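Local coordinates for protein putative mRNA interferase YoeB (Agrobacterium tumefaciens, PDB 6N90) that probably acts as an mRNA-cleaving endonuclease, the YoeB-family toxin of a bacterial type II toxin-antitoxin system, at residues A53-R58 with V67-G72. Residues are numbered along the deposited sequence; the frame is centred on the assembly and turned at random.
Sequences AGYWSR and VYRVSG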
# COMPACT_ATOMS: atom_id res chain seq x y z
N ALA A 53 -16.52 5.28 -14.35
CA ALA A 53 -17.76 4.85 -13.68
C ALA A 53 -17.58 4.09 -12.36
O ALA A 53 -17.97 4.57 -11.29
CB ALA A 53 -18.58 4.00 -14.64
N GLY A 54 -16.98 2.90 -12.44
CA GLY A 54 -16.80 2.05 -11.26
C GLY A 54 -15.91 2.65 -10.18
O GLY A 54 -15.84 2.14 -9.07
N TYR A 55 -15.24 3.74 -10.51
CA TYR A 55 -14.32 4.35 -9.56
C TYR A 55 -15.06 5.38 -8.70
O TYR A 55 -16.08 5.94 -9.13
CB TYR A 55 -13.14 4.97 -10.31
CG TYR A 55 -12.26 3.92 -10.97
CD1 TYR A 55 -12.61 3.35 -12.21
CD2 TYR A 55 -11.11 3.47 -10.36
CE1 TYR A 55 -11.81 2.38 -12.80
CE2 TYR A 55 -10.31 2.50 -10.94
CZ TYR A 55 -10.65 1.97 -12.16
OH TYR A 55 -9.83 1.01 -12.72
N TRP A 56 -14.58 5.57 -7.48
CA TRP A 56 -15.14 6.52 -6.54
C TRP A 56 -14.07 7.52 -6.13
O TRP A 56 -12.88 7.23 -6.25
CB TRP A 56 -15.69 5.80 -5.31
CG TRP A 56 -17.00 5.19 -5.56
CD1 TRP A 56 -17.27 4.11 -6.35
CD2 TRP A 56 -18.24 5.63 -5.03
NE1 TRP A 56 -18.62 3.85 -6.34
CE2 TRP A 56 -19.24 4.78 -5.53
CE3 TRP A 56 -18.62 6.68 -4.18
CZ2 TRP A 56 -20.59 4.93 -5.20
CZ3 TRP A 56 -19.96 6.83 -3.85
CH2 TRP A 56 -20.93 5.96 -4.36
N SER A 57 -14.50 8.66 -5.64
CA SER A 57 -13.60 9.69 -5.21
C SER A 57 -13.95 10.33 -3.88
O SER A 57 -15.10 10.50 -3.60
CB SER A 57 -13.55 10.76 -6.29
OG SER A 57 -12.75 11.83 -5.93
N ARG A 58 -12.97 10.59 -3.03
CA ARG A 58 -13.18 11.33 -1.80
C ARG A 58 -12.19 12.50 -1.73
O ARG A 58 -11.11 12.46 -2.31
CB ARG A 58 -13.01 10.43 -0.58
CG ARG A 58 -14.01 9.31 -0.48
CD ARG A 58 -13.56 8.28 0.58
NE ARG A 58 -14.41 7.10 0.59
CZ ARG A 58 -15.12 6.72 1.64
NH1 ARG A 58 -15.07 7.42 2.79
NH2 ARG A 58 -15.86 5.61 1.56
N VAL A 67 -8.86 8.78 -5.29
CA VAL A 67 -9.69 8.00 -6.21
C VAL A 67 -9.37 6.51 -6.03
O VAL A 67 -8.20 6.10 -5.96
CB VAL A 67 -9.46 8.44 -7.68
CG1 VAL A 67 -10.39 7.64 -8.64
CG2 VAL A 67 -9.72 9.94 -7.82
N TYR A 68 -10.42 5.70 -5.94
CA TYR A 68 -10.26 4.30 -5.58
C TYR A 68 -11.38 3.46 -6.15
O TYR A 68 -12.38 3.98 -6.65
CB TYR A 68 -10.25 4.15 -4.04
CG TYR A 68 -11.57 4.58 -3.44
CD1 TYR A 68 -11.87 5.93 -3.24
CD2 TYR A 68 -12.52 3.63 -3.07
CE1 TYR A 68 -13.09 6.32 -2.70
CE2 TYR A 68 -13.73 4.01 -2.52
CZ TYR A 68 -14.01 5.35 -2.35
OH TYR A 68 -15.23 5.71 -1.82
N ARG A 69 -11.21 2.15 -6.03
CA ARG A 69 -12.28 1.22 -6.34
C ARG A 69 -12.16 0.02 -5.43
O ARG A 69 -11.08 -0.52 -5.26
CB ARG A 69 -12.20 0.79 -7.81
CG ARG A 69 -13.23 -0.24 -8.24
CD ARG A 69 -13.10 -0.56 -9.74
NE ARG A 69 -11.78 -1.08 -10.10
CZ ARG A 69 -11.40 -1.38 -11.34
NH1 ARG A 69 -12.25 -1.20 -12.34
NH2 ARG A 69 -10.19 -1.85 -11.59
N VAL A 70 -13.26 -0.39 -4.82
CA VAL A 70 -13.26 -1.61 -4.04
C VAL A 70 -13.75 -2.73 -4.93
O VAL A 70 -14.83 -2.62 -5.52
CB VAL A 70 -14.14 -1.51 -2.79
CG1 VAL A 70 -14.31 -2.88 -2.17
CG2 VAL A 70 -13.52 -0.55 -1.78
N SER A 71 -12.96 -3.78 -5.06
CA SER A 71 -13.33 -4.92 -5.91
C SER A 71 -13.33 -6.20 -5.11
O SER A 71 -12.77 -6.26 -4.02
CB SER A 71 -12.38 -5.06 -7.10
OG SER A 71 -12.39 -3.91 -7.92
N GLY A 72 -13.94 -7.24 -5.66
CA GLY A 72 -13.92 -8.53 -5.00
C GLY A 72 -15.18 -8.75 -4.18
O GLY A 72 -15.92 -7.80 -3.87
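The antiparallel hairpin of strands 56-59 and 64-73 is joined here at Trp56 and Tyr68, a hydrogen-bonded pair: Trp56 N donates to Tyr68 O at 2.8 Å, almost straight at 178°, and Tyr68 N returns a bond to Trp56 O at 2.9 Å. On the face carrying both side chains, Trp56 CB lies over the phenol ring of Tyr68, 3.9 Å from its centroid, a CH-pi contact. Tyr68 CG stands between backbone N and carbonyl carbon (chi1 64°), which swings the ring across Trp56 toward Arg58. There Arg58 NE donates to Tyr68 OH at 2.9 Å, the oxygen near the guanidinium plane, while ring and guanidinium planes stand 52° apart. Carbonyls of the loop after helix 21-36 hold the polar ends of the buried Tyr68 and Arg58: Pro38 O bonds Tyr68 OH, Leu42 O accepts from Arg58 NH1, and Thr37 O and Ala40 O from NH2. Within the mixed sheet of this YoeB-family toxin, strand 64-73 runs between 56-59 and 76-84. Beyond the Trp56-Tyr68 pair, Arg69 CD sits over a face of the Tyr55 ring, 4.3 Å from its centroid, a second CH-pi contact. Bent at its third torsion, the arginine brings one guanidinium face to Tyr55 OH, where angles are poor for hydrogen bonding; its NH2 instead makes a salt bridge to Glu80 of strand 76-84.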